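Local coordinates for protein Bse634I restriction endonuclease (Geobacillus stearothermophilus, PDB 1KNV) that acts as a restriction endonuclease of the PD-(D/E)XK clan, probably cutting double-stranded DNA at a specific sequence with the help of bound metal ions, at residues T3-S8 and E51-D56; N9-Y14 and K55-A60; K25-L30 and F79-A84; V138-S143 and K217-H222; Q208-G213 and L252-T257. All blocks are in the same frame, centred on the assembly; numbering follows the deposited sequence. Where two conformers were deposited one is given.

Interaction 1: T3-S8 and E51-D56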
# COMPACT_ATOMS: atom_id res chain seq x y z
N THR B 3 66.04 -2.40 4.57
CA THR B 3 66.86 -1.51 3.64
C THR B 3 66.23 -0.14 3.48
O THR B 3 65.08 -0.02 3.03
CB THR B 3 67.16 -2.17 2.19
N ASN B 4 67.03 0.86 3.77
CA ASN B 4 66.67 2.27 3.85
C ASN B 4 65.25 2.81 4.05
O ASN B 4 64.49 3.22 3.14
CB ASN B 4 67.39 3.12 2.79
CG ASN B 4 68.18 4.28 3.46
OD1 ASN B 4 69.40 4.19 3.69
ND2 ASN B 4 67.48 5.35 3.83
N LEU B 5 65.01 2.90 5.35
CA LEU B 5 63.79 3.32 6.01
C LEU B 5 63.84 4.81 6.34
O LEU B 5 62.83 5.48 6.13
CB LEU B 5 63.67 2.54 7.28
CG LEU B 5 63.73 1.04 7.20
CD1 LEU B 5 63.90 0.43 8.57
CD2 LEU B 5 62.47 0.61 6.54
N THR B 6 64.95 5.34 6.88
CA THR B 6 65.05 6.77 7.16
C THR B 6 64.71 7.42 5.84
O THR B 6 64.58 8.64 5.74
CB THR B 6 66.48 7.20 7.54
OG1 THR B 6 67.34 7.05 6.41
CG2 THR B 6 66.97 6.40 8.71
N ASN B 7 64.54 6.57 4.84
CA ASN B 7 64.20 6.94 3.49
C ASN B 7 62.75 6.63 3.07
O ASN B 7 62.39 6.80 1.90
CB ASN B 7 65.11 6.21 2.53
CG ASN B 7 65.41 7.01 1.32
OD1 ASN B 7 66.12 8.01 1.37
ND2 ASN B 7 64.87 6.58 0.19
N SER B 8 61.92 6.15 3.98
CA SER B 8 60.54 5.85 3.61
C SER B 8 59.74 7.14 3.50
O SER B 8 60.11 8.16 4.09
CB SER B 8 59.86 4.92 4.62
OG SER B 8 58.51 4.71 4.24
N GLU B 51 51.25 -1.42 9.42
CA GLU B 51 51.38 -0.63 10.63
C GLU B 51 52.81 -0.66 11.17
O GLU B 51 53.44 0.38 11.36
CB GLU B 51 50.41 -1.12 11.71
CG GLU B 51 50.56 -0.36 13.02
CD GLU B 51 49.34 -0.49 13.91
OE1 GLU B 51 49.37 0.09 15.02
OE2 GLU B 51 48.36 -1.16 13.51
N ASN B 52 53.29 -1.88 11.43
CA ASN B 52 54.64 -2.06 11.94
C ASN B 52 55.64 -1.42 11.00
O ASN B 52 56.63 -0.84 11.45
CB ASN B 52 54.94 -3.54 12.10
CG ASN B 52 53.98 -4.22 13.03
OD1 ASN B 52 53.55 -3.63 14.02
ND2 ASN B 52 53.65 -5.48 12.74
N TYR B 53 55.40 -1.53 9.70
CA TYR B 53 56.31 -0.93 8.75
C TYR B 53 56.42 0.56 9.01
O TYR B 53 57.51 1.11 9.10
CB TYR B 53 55.82 -1.12 7.33
CG TYR B 53 56.66 -0.37 6.33
CD1 TYR B 53 57.96 -0.78 6.04
CD2 TYR B 53 56.15 0.73 5.65
CE1 TYR B 53 58.73 -0.11 5.09
CE2 TYR B 53 56.91 1.41 4.70
CZ TYR B 53 58.19 0.98 4.42
OH TYR B 53 58.92 1.63 3.46
N VAL B 54 55.28 1.23 9.12
CA VAL B 54 55.28 2.66 9.38
C VAL B 54 55.92 2.92 10.74
O VAL B 54 56.62 3.92 10.93
CB VAL B 54 53.84 3.24 9.35
CG1 VAL B 54 53.83 4.69 9.82
CG2 VAL B 54 53.28 3.15 7.94
N LYS B 55 55.70 2.02 11.69
CA LYS B 55 56.28 2.17 13.01
C LYS B 55 57.81 2.03 12.97
O LYS B 55 58.52 2.70 13.72
CB LYS B 55 55.67 1.16 13.98
CG LYS B 55 54.23 1.48 14.36
CD LYS B 55 53.69 0.50 15.39
CE LYS B 55 52.33 0.93 15.91
NZ LYS B 55 51.80 -0.01 16.94
N ASP B 56 58.32 1.16 12.10
CA ASP B 56 59.76 1.00 11.98
C ASP B 56 60.34 2.24 11.33
O ASP B 56 61.40 2.72 11.74
CB ASP B 56 60.12 -0.23 11.14
CG ASP B 56 59.81 -1.53 11.84
OD1 ASP B 56 59.70 -1.52 13.09
OD2 ASP B 56 59.69 -2.56 11.15
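Leu-5 is the first residue of the N-terminal tail to meet helix 43-60, and it does so with one branch. Its CB points toward the helix, and with CG anti to the carbonyl carbon (chi1 -54°) the branch CD2 comes 4.1 Å from CE1 of Tyr-53, obliquely to the ring. A leucine suits this partly exposed place because its methyl can rest against an aromatic carbon, and it also rests on Val-57 and Ala-60 of the same helix. From Leu-5 the chain bends through a type I beta turn that closes at Ser-8, so an irregular tail is folded back against a helix just before strand 11-16 begins. The carbonyl oxygen of Thr-6 is hydrogen-bonded to NZ of Lys-61, just past the end of the helix. Ser-8, at the end of the turn, is buried, and its OG lies 3.2 Å from OH of Tyr-53, while its CB is 3.6 Å from the same oxygen. Both hydroxyls are hydrogen-bonded to OE1 of Glu-32, so one carboxylate oxygen ties the tail and the helix together. A phenylalanine in place of Tyr-53 would probably keep the touch with Leu-5 but leave Glu-32 OE1 without one of its two hydroxyl partners. Ser-8 OG is hydrogen-bonded to Cys-10 N as well, an attachment that runs on toward the strand.

Interaction 2: N9-Y14 and K55-A60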
# COMPACT_ATOMS: atom_id res chain seq x y z
N ASN B 9 58.67 7.09 2.72
CA ASN B 9 57.80 8.24 2.52
C ASN B 9 56.42 7.96 3.11
O ASN B 9 55.45 8.67 2.84
CB ASN B 9 57.67 8.55 1.03
CG ASN B 9 58.91 9.20 0.46
OD1 ASN B 9 59.21 9.07 -0.72
ND2 ASN B 9 59.64 9.91 1.31
N CYS B 10 56.34 6.91 3.92
CA CYS B 10 55.09 6.51 4.54
C CYS B 10 54.80 7.36 5.77
O CYS B 10 53.90 7.06 6.55
CB CYS B 10 55.14 5.04 4.93
SG CYS B 10 56.33 4.67 6.20
N VAL B 11 55.59 8.42 5.93
CA VAL B 11 55.44 9.38 7.02
C VAL B 11 55.99 10.71 6.50
O VAL B 11 56.91 10.72 5.69
CB VAL B 11 56.22 8.97 8.30
CG1 VAL B 11 55.63 7.70 8.89
CG2 VAL B 11 57.69 8.78 7.99
N GLU B 12 55.41 11.81 6.95
CA GLU B 12 55.84 13.13 6.49
C GLU B 12 55.82 14.15 7.62
O GLU B 12 54.96 14.08 8.50
CB GLU B 12 54.93 13.57 5.34
CG GLU B 12 54.90 15.05 5.03
CD GLU B 12 54.02 15.37 3.84
OE1 GLU B 12 52.95 14.74 3.71
OE2 GLU B 12 54.40 16.24 3.03
N GLU B 13 56.78 15.06 7.61
CA GLU B 13 56.83 16.10 8.64
C GLU B 13 56.27 17.37 8.04
O GLU B 13 56.46 17.66 6.87
CB GLU B 13 58.25 16.44 9.11
CG GLU B 13 59.34 15.44 8.84
CD GLU B 13 60.70 16.01 9.24
OE1 GLU B 13 60.78 17.24 9.48
OE2 GLU B 13 61.68 15.23 9.31
N TYR B 14 55.59 18.13 8.87
CA TYR B 14 55.04 19.38 8.40
C TYR B 14 54.87 20.28 9.60
O TYR B 14 54.74 19.80 10.73
CB TYR B 14 53.70 19.13 7.70
CG TYR B 14 52.58 18.69 8.61
CD1 TYR B 14 51.59 19.59 9.01
CD2 TYR B 14 52.50 17.37 9.07
CE1 TYR B 14 50.56 19.19 9.86
CE2 TYR B 14 51.47 16.96 9.92
CZ TYR B 14 50.50 17.88 10.30
OH TYR B 14 49.48 17.50 11.14
N LYS B 55 55.70 2.02 11.69
CA LYS B 55 56.28 2.17 13.01
C LYS B 55 57.81 2.03 12.97
O LYS B 55 58.52 2.70 13.72
CB LYS B 55 55.67 1.16 13.98
CG LYS B 55 54.23 1.48 14.36
CD LYS B 55 53.69 0.50 15.39
CE LYS B 55 52.33 0.93 15.91
NZ LYS B 55 51.80 -0.01 16.94
N ASP B 56 58.32 1.16 12.10
CA ASP B 56 59.76 1.00 11.98
C ASP B 56 60.34 2.24 11.33
O ASP B 56 61.40 2.72 11.74
CB ASP B 56 60.12 -0.23 11.14
CG ASP B 56 59.81 -1.53 11.84
OD1 ASP B 56 59.70 -1.52 13.09
OD2 ASP B 56 59.69 -2.56 11.15
N VAL B 57 59.65 2.78 10.33
CA VAL B 57 60.11 3.98 9.65
C VAL B 57 60.15 5.20 10.58
O VAL B 57 61.04 6.04 10.50
CB VAL B 57 59.23 4.30 8.43
CG1 VAL B 57 59.58 5.66 7.85
CG2 VAL B 57 59.40 3.20 7.38
N VAL B 58 59.17 5.29 11.47
CA VAL B 58 59.13 6.40 12.41
C VAL B 58 60.36 6.32 13.31
O VAL B 58 61.03 7.33 13.56
CB VAL B 58 57.88 6.33 13.32
CG1 VAL B 58 57.94 7.43 14.36
CG2 VAL B 58 56.62 6.48 12.48
N LYS B 59 60.66 5.11 13.78
CA LYS B 59 61.79 4.88 14.67
C LYS B 59 63.12 5.15 13.99
O LYS B 59 63.99 5.78 14.58
CB LYS B 59 61.76 3.45 15.21
CG LYS B 59 62.79 3.21 16.31
CD LYS B 59 62.60 1.87 17.02
CE LYS B 59 63.71 1.66 18.06
NZ LYS B 59 63.60 0.39 18.85
N ALA B 60 63.28 4.70 12.75
CA ALA B 60 64.53 4.91 12.02
C ALA B 60 64.74 6.38 11.70
O ALA B 60 65.86 6.80 11.41
CB ALA B 60 64.53 4.11 10.73
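No ring, amide or carboxylate takes part where Cys-10 and Val-11 meet Val-57 and Val-58; the facing groups are a sulfur and branched methyls, with no flat face or edge to be covered. The Cys-10 sulfur is set over Val-57, with SG 3.6 Å from CG2 and 3.7 Å from CB of that valine. Its chi1 of 66° places SG between the backbone N and the carbonyl carbon, the crowded position, and from there the sulfur faces the helix. A cysteine fits because its polarisable sulfur packs against methyls yet needs less room than a branched chain, and it also touches Tyr-53 and Val-54 of the same helix.

Val-11 opens strand 11-16, which pairs with strand 19-24 as an antiparallel beta hairpin, and helix 43-60 lies against the foot of that hairpin. Backbone hydrogen bonds link Cys-10 with Lys-25 and Glu-12 with Arg-23, so Cys-10, just before the strand, and Val-11 within it are held by the pairing of the hairpin. The two methyls of Val-11 divide the work. CG2 meets CG1 of Val-57 at 3.7 Å, the two side chains lying alongside and pointing opposite ways, whereas CG1 approaches CG2 of Val-58 at 3.9 Å with the two side chains at about a right angle. Beta-branched residues suit both partners in this buried place: the branch at CB agrees with an extended strand, and on the helix it brings methyls close to the backbone, giving a short, stiff surface. Val-11 also leans on Val-54 and Lys-61.

Interaction 3: K25-L30 and F79-A84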
# COMPACT_ATOMS: atom_id res chain seq x y z
N LYS B 25 51.41 8.61 5.67
CA LYS B 25 51.03 8.66 4.26
C LYS B 25 50.65 7.22 3.90
O LYS B 25 51.48 6.46 3.39
CB LYS B 25 52.21 9.15 3.42
CG LYS B 25 52.77 10.49 3.86
CD LYS B 25 51.69 11.56 3.86
CE LYS B 25 51.20 11.84 2.46
NZ LYS B 25 52.33 12.25 1.59
N PRO B 26 49.39 6.84 4.16
CA PRO B 26 48.87 5.49 3.88
C PRO B 26 49.12 4.94 2.50
O PRO B 26 49.46 3.78 2.34
CB PRO B 26 47.38 5.62 4.20
CG PRO B 26 47.10 7.06 3.93
CD PRO B 26 48.30 7.74 4.53
N PHE B 27 48.97 5.79 1.49
CA PHE B 27 49.15 5.35 0.11
C PHE B 27 50.59 5.06 -0.25
O PHE B 27 50.86 4.14 -1.03
CB PHE B 27 48.53 6.39 -0.82
CG PHE B 27 47.08 6.66 -0.53
CD1 PHE B 27 46.61 7.96 -0.40
CD2 PHE B 27 46.19 5.60 -0.35
CE1 PHE B 27 45.26 8.20 -0.10
CE2 PHE B 27 44.85 5.83 -0.05
CZ PHE B 27 44.38 7.13 0.08
N ASN B 28 51.53 5.82 0.30
CA ASN B 28 52.94 5.57 0.02
C ASN B 28 53.36 4.29 0.72
O ASN B 28 54.22 3.56 0.23
CB ASN B 28 53.82 6.74 0.48
CG ASN B 28 53.48 8.04 -0.22
OD1 ASN B 28 53.14 8.05 -1.41
ND2 ASN B 28 53.60 9.14 0.51
N ALA B 29 52.74 4.01 1.86
CA ALA B 29 53.04 2.81 2.60
C ALA B 29 52.65 1.61 1.75
O ALA B 29 53.41 0.64 1.65
CB ALA B 29 52.27 2.78 3.92
N LEU B 30 51.48 1.70 1.12
CA LEU B 30 50.97 0.62 0.27
C LEU B 30 51.86 0.34 -0.92
O LEU B 30 52.22 -0.80 -1.19
CB LEU B 30 49.56 0.95 -0.22
CG LEU B 30 48.44 0.80 0.80
CD1 LEU B 30 47.17 1.37 0.23
CD2 LEU B 30 48.26 -0.66 1.15
N PHE B 79 42.42 -0.59 4.66
CA PHE B 79 41.37 -1.59 4.47
C PHE B 79 40.49 -1.23 3.29
O PHE B 79 40.10 -2.09 2.51
CB PHE B 79 40.52 -1.70 5.72
CG PHE B 79 39.44 -2.72 5.61
CD1 PHE B 79 39.76 -4.07 5.53
CD2 PHE B 79 38.11 -2.34 5.58
CE1 PHE B 79 38.77 -5.03 5.42
CE2 PHE B 79 37.10 -3.29 5.47
CZ PHE B 79 37.43 -4.64 5.39
N GLU B 80 40.17 0.06 3.17
CA GLU B 80 39.35 0.58 2.09
C GLU B 80 40.02 0.31 0.75
O GLU B 80 39.37 -0.07 -0.22
CB GLU B 80 39.13 2.08 2.26
CG GLU B 80 38.01 2.46 3.24
CD GLU B 80 38.14 3.88 3.79
OE1 GLU B 80 38.52 4.79 3.02
OE2 GLU B 80 37.85 4.10 4.99
N VAL B 81 41.34 0.51 0.71
CA VAL B 81 42.09 0.28 -0.52
C VAL B 81 42.10 -1.22 -0.84
O VAL B 81 41.94 -1.61 -1.99
CB VAL B 81 43.55 0.78 -0.41
CG1 VAL B 81 44.33 0.39 -1.66
CG2 VAL B 81 43.57 2.29 -0.24
N MET B 82 42.26 -2.04 0.20
CA MET B 82 42.28 -3.50 0.02
C MET B 82 40.97 -4.02 -0.56
O MET B 82 40.97 -4.83 -1.49
CB MET B 82 42.58 -4.18 1.36
CG MET B 82 44.02 -3.99 1.79
SD MET B 82 44.39 -4.65 3.41
CE MET B 82 46.13 -4.17 3.54
N ILE B 83 39.86 -3.56 0.02
CA ILE B 83 38.54 -3.94 -0.44
C ILE B 83 38.39 -3.53 -1.91
O ILE B 83 38.03 -4.34 -2.77
CB ILE B 83 37.45 -3.25 0.41
CG1 ILE B 83 37.38 -3.91 1.78
CG2 ILE B 83 36.09 -3.34 -0.26
CD1 ILE B 83 37.05 -5.39 1.71
N ALA B 84 38.67 -2.26 -2.20
CA ALA B 84 38.56 -1.73 -3.55
C ALA B 84 39.39 -2.51 -4.57
O ALA B 84 38.89 -2.85 -5.65
CB ALA B 84 38.97 -0.27 -3.57
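Leu-30, whose side chain meets Val-81, gives its N to Pro-26 O at 3.1 Å in the first turn of helix 26-33, and the same oxygen accepts the indole NE1 of Trp-78 from helix 68-93. Across the contact itself the forces are apolar. Leu-30 and Val-81 reach toward each other tip to tip, with CD1 of Leu-30 lodged at the fork of the valine, 3.5 Å from its CG1 and 3.7 Å from its CG2. Leucine has the length to bridge two helices, and valine offers a short, broad stub to receive it. This is helix-helix packing between the short helix after the hairpin and the long helix 68-93, with Ile-172 and Leu-176 of helix 169-176 adding a third side. The side chain of Val-81 lies about 11 Å from that of Leu-197, part of a calcium site of this protein that is not occupied here. Phe-27 adds an edge: CG anti to the carbonyl carbon (chi1 -56°) swings the ring over to helix 68-93, and its CE2 stands 3.8 Å from CG2 of Val-81, which lies in the plane of the ring. Thr-77 also touches the Phe-27 side chain.

Interaction 4: V138-S143 and K217-H222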
# COMPACT_ATOMS: atom_id res chain seq x y z
N VAL B 138 9.71 16.76 8.06
CA VAL B 138 10.21 15.40 8.04
C VAL B 138 11.34 15.48 7.03
O VAL B 138 11.30 16.29 6.10
CB VAL B 138 9.13 14.41 7.57
CG1 VAL B 138 9.66 12.98 7.68
CG2 VAL B 138 7.88 14.57 8.41
N ARG B 139 12.35 14.65 7.19
CA ARG B 139 13.49 14.73 6.30
C ARG B 139 13.97 13.37 5.80
O ARG B 139 13.99 12.39 6.55
CB ARG B 139 14.60 15.47 7.04
CG ARG B 139 15.82 15.83 6.24
CD ARG B 139 16.88 16.42 7.16
NE ARG B 139 16.42 17.67 7.75
CZ ARG B 139 16.44 18.85 7.13
NH1 ARG B 139 16.90 18.94 5.89
NH2 ARG B 139 16.01 19.94 7.76
N LEU B 140 14.36 13.31 4.53
CA LEU B 140 14.88 12.07 3.96
C LEU B 140 16.38 12.17 4.11
O LEU B 140 17.01 13.01 3.46
CB LEU B 140 14.53 11.93 2.47
CG LEU B 140 15.12 10.67 1.81
CD1 LEU B 140 14.54 9.43 2.48
CD2 LEU B 140 14.85 10.65 0.32
N ILE B 141 16.95 11.34 4.97
CA ILE B 141 18.38 11.35 5.22
C ILE B 141 18.95 10.00 4.86
O ILE B 141 18.64 9.00 5.50
CB ILE B 141 18.68 11.62 6.71
CG1 ILE B 141 18.11 12.98 7.12
CG2 ILE B 141 20.19 11.59 6.97
CD1 ILE B 141 18.28 13.29 8.58
N THR B 142 19.78 9.97 3.82
CA THR B 142 20.38 8.71 3.39
C THR B 142 21.89 8.73 3.64
O THR B 142 22.47 9.77 3.91
CB THR B 142 20.10 8.47 1.88
OG1 THR B 142 20.61 9.57 1.12
CG2 THR B 142 18.59 8.34 1.63
N SER B 143 22.51 7.56 3.56
CA SER B 143 23.95 7.44 3.77
C SER B 143 24.53 6.59 2.64
O SER B 143 23.80 6.11 1.78
CB SER B 143 24.25 6.79 5.12
OG SER B 143 23.64 5.52 5.21
N LYS B 217 16.94 0.22 1.65
CA LYS B 217 15.91 -0.65 1.09
C LYS B 217 14.55 0.05 0.96
O LYS B 217 13.84 -0.16 -0.02
CB LYS B 217 15.76 -1.92 1.92
CG LYS B 217 16.85 -2.94 1.69
CD LYS B 217 16.45 -4.26 2.34
CE LYS B 217 17.37 -5.36 1.89
NZ LYS B 217 16.82 -6.68 2.25
N SER B 218 14.19 0.86 1.94
CA SER B 218 12.91 1.54 1.85
C SER B 218 12.96 2.57 0.71
O SER B 218 11.97 2.79 0.01
CB SER B 218 12.56 2.21 3.18
OG SER B 218 13.51 3.20 3.54
N LEU B 219 14.13 3.18 0.52
CA LEU B 219 14.30 4.17 -0.54
C LEU B 219 14.06 3.49 -1.88
O LEU B 219 13.38 4.04 -2.76
CB LEU B 219 15.72 4.74 -0.52
CG LEU B 219 16.05 5.87 -1.51
CD1 LEU B 219 15.35 7.15 -1.06
CD2 LEU B 219 17.55 6.10 -1.57
N PHE B 220 14.61 2.29 -2.03
CA PHE B 220 14.47 1.51 -3.26
C PHE B 220 13.01 1.06 -3.43
O PHE B 220 12.49 1.05 -4.54
CB PHE B 220 15.38 0.28 -3.20
CG PHE B 220 15.59 -0.39 -4.54
CD1 PHE B 220 16.51 0.12 -5.46
CD2 PHE B 220 14.89 -1.55 -4.88
CE1 PHE B 220 16.73 -0.51 -6.69
CE2 PHE B 220 15.11 -2.19 -6.10
CZ PHE B 220 16.02 -1.67 -7.00
N ALA B 221 12.37 0.72 -2.33
CA ALA B 221 10.98 0.27 -2.36
C ALA B 221 10.11 1.44 -2.84
O ALA B 221 9.12 1.25 -3.55
CB ALA B 221 10.54 -0.16 -0.97
N HIS B 222 10.49 2.66 -2.45
CA HIS B 222 9.76 3.85 -2.87
C HIS B 222 9.93 3.98 -4.39
O HIS B 222 8.98 4.23 -5.11
CB HIS B 222 10.30 5.10 -2.18
CG HIS B 222 9.69 6.38 -2.68
ND1 HIS B 222 10.20 7.08 -3.75
CD2 HIS B 222 8.58 7.05 -2.29
CE1 HIS B 222 9.44 8.13 -3.99
NE2 HIS B 222 8.44 8.13 -3.12
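Leu-219 meets the extended segment 138-143 with its two methyls, one for each partner. CD1 faces CD2 of Leu-140 at 3.8 Å, and CD2 faces CG2 of Thr-142 at 4.0 Å; both partners meet the leucine at about a right angle. Leu-140 and Thr-142 stand two residues apart in a nearly extended chain and so face the helix together, and the forked end of Leu-219 touches both. A leucine on the helix is apt because its fork serves two neighbours at once. In Thr-142 the branch at CB separates two tasks: with chi1 at 58° CG2 is anti to the carbonyl carbon and turns to the apolar side, while OG1 is hydrogen-bonded to Arg-113 NH1. The contact thus lays the connection from helix 118-131 to strand 147-151 along the long helix 203-227, which connects strands 191-198 and 235-240.

In the next shell helix 118-131 backs both leucines, Leu-124 touching Leu-219, and Glu-128 and Leu-131 touching Leu-140. Ser-143 OG anchors the end of the extended segment by a hydrogen bond to Glu-212 OE1, about two turns before Leu-219 on the same helix. Other residues of the two segments meet further copies of the protein: Val-138 packs on Ala-255 and Ser-218 on Thr-257, both of the second subunit, and the ring of His-222 meets Trp-228 of the third subunit edge to face.

Interaction 5: Q208-G213 and L252-T257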
# COMPACT_ATOMS: atom_id res chain seq x y z
N GLN B 208 24.29 0.15 13.07
CA GLN B 208 24.50 0.93 11.86
C GLN B 208 24.13 0.12 10.62
O GLN B 208 23.60 0.66 9.66
CB GLN B 208 25.95 1.38 11.75
CG GLN B 208 26.35 2.31 12.85
CD GLN B 208 27.85 2.53 12.88
OE1 GLN B 208 28.36 3.20 13.77
NE2 GLN B 208 28.55 1.97 11.91
N LEU B 209 24.43 -1.18 10.64
CA LEU B 209 24.09 -2.02 9.50
C LEU B 209 22.59 -2.10 9.40
O LEU B 209 22.02 -1.90 8.33
CB LEU B 209 24.65 -3.43 9.68
CG LEU B 209 26.16 -3.53 9.56
CD1 LEU B 209 26.61 -4.95 9.81
CD2 LEU B 209 26.58 -3.07 8.18
N VAL B 210 21.94 -2.37 10.52
CA VAL B 210 20.48 -2.49 10.56
C VAL B 210 19.76 -1.23 10.06
O VAL B 210 18.86 -1.31 9.24
CB VAL B 210 19.99 -2.84 11.99
CG1 VAL B 210 18.49 -2.76 12.05
CG2 VAL B 210 20.43 -4.25 12.37
N HIS B 211 20.17 -0.07 10.56
CA HIS B 211 19.50 1.16 10.15
C HIS B 211 19.76 1.50 8.70
O HIS B 211 18.86 1.92 7.99
CB HIS B 211 19.94 2.33 11.03
CG HIS B 211 19.22 3.60 10.71
ND1 HIS B 211 17.85 3.71 10.77
CD2 HIS B 211 19.68 4.80 10.26
CE1 HIS B 211 17.49 4.92 10.37
NE2 HIS B 211 18.58 5.60 10.06
N GLU B 212 21.00 1.33 8.27
CA GLU B 212 21.37 1.63 6.90
C GLU B 212 20.59 0.74 5.94
O GLU B 212 20.13 1.19 4.89
CB GLU B 212 22.88 1.47 6.71
CG GLU B 212 23.33 1.60 5.27
CD GLU B 212 24.79 1.99 5.13
OE1 GLU B 212 25.08 3.21 5.19
OE2 GLU B 212 25.64 1.10 4.96
N GLY B 213 20.41 -0.53 6.30
CA GLY B 213 19.65 -1.43 5.45
C GLY B 213 18.21 -0.97 5.33
O GLY B 213 17.62 -1.04 4.26
N LEU B 252 20.81 -9.83 13.32
CA LEU B 252 20.84 -9.30 11.96
C LEU B 252 19.78 -9.97 11.08
O LEU B 252 19.87 -9.96 9.85
CB LEU B 252 22.22 -9.48 11.36
CG LEU B 252 23.34 -8.62 11.94
CD1 LEU B 252 24.66 -8.95 11.26
CD2 LEU B 252 22.96 -7.18 11.72
N GLN B 253 18.75 -10.53 11.73
CA GLN B 253 17.63 -11.18 11.03
C GLN B 253 16.40 -10.29 11.14
O GLN B 253 15.36 -10.58 10.57
CB GLN B 253 17.32 -12.55 11.62
CG GLN B 253 18.24 -13.66 11.18
CD GLN B 253 17.87 -14.99 11.79
OE1 GLN B 253 16.71 -15.25 12.13
NE2 GLN B 253 18.86 -15.87 11.93
N THR B 254 16.56 -9.18 11.85
CA THR B 254 15.50 -8.20 12.06
C THR B 254 14.87 -7.81 10.71
O THR B 254 15.57 -7.54 9.73
CB THR B 254 16.07 -6.96 12.80
OG1 THR B 254 15.04 -5.99 12.99
CG2 THR B 254 17.19 -6.34 12.01
N ALA B 255 13.54 -7.80 10.67
CA ALA B 255 12.78 -7.46 9.47
C ALA B 255 12.83 -5.98 9.07
O ALA B 255 12.75 -5.09 9.92
CB ALA B 255 11.34 -7.88 9.66
N ALA B 256 12.97 -5.71 7.78
CA ALA B 256 12.97 -4.33 7.31
C ALA B 256 11.62 -3.79 7.75
O ALA B 256 10.59 -4.34 7.38
CB ALA B 256 13.09 -4.32 5.79
N THR B 257 11.61 -2.73 8.55
CA THR B 257 10.34 -2.18 9.06
C THR B 257 9.30 -1.79 8.02
O THR B 257 8.09 -1.87 8.29
CB THR B 257 10.57 -0.96 10.00
OG1 THR B 257 11.15 0.12 9.28
CG2 THR B 257 11.49 -1.34 11.15
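A beta-alpha-beta crossover, in which helix 203-227 joins the parallel neighbours 191-198 and 235-240, supplies Val-210, and the chain leaving helix 246-251 lies against it through Leu-252 and Thr-254. Leu-252 is the first residue past that helix to give up helical backbone angles, and its side chain reaches back to helix 203-227. Its CG is anti to the carbonyl carbon (chi1 -70°), and the branch CD2 ends 3.9 Å from CG2 of Val-210, the two side chains crossing at a slant. Thr-254 comes tip to tip with the same valine: its CG2 sits across the fork, 3.8 Å from CG1 and 3.9 Å from CG2 of Val-210. With OG1 anti to the backbone N (chi1 179°), it is the methyl of Thr-254 that is presented to the valine. Both residue types suit this buried site: Leu-252, whose CB does not point at the helix, needs its length to bring CD2 round to Val-210, while Thr-254 points toward the helix, so a short methyl is enough. Val-210 itself has its branch at CB, so its methyls stay near the helix backbone.

Backbone hydrogen bonds tie Thr-254 to Ala-270 and Ala-256 to Glu-268, on the way to strand 273-276, and Val-210 also packs on His-211 of the second subunit, leaving helix 203-227 between its own sheet, this loop and the neighbouring chain.

The five contacts fall into two groups on opposite sides of the chain's centre. Interactions 1 and 2 both use helix 43-60, with centres about 6 Å apart, and interaction 3, about 16 Å from either by centres, crosses them along the chain: tail, hairpin and helices 26-33, 43-60 and 68-93 are thereby knitted into one region. Interactions 4 and 5 come later in sequence, with segments alternating, and share helix 203-227, their centres about 13 Å apart. The groups do not meet: even interactions 3 and 5 keep about 11 Å between nearest atoms. No other chain of the assembly touches interactions 1 to 3, whereas the second subunit packs on 4 and 5, so the two ends probably serve the tetramer differently.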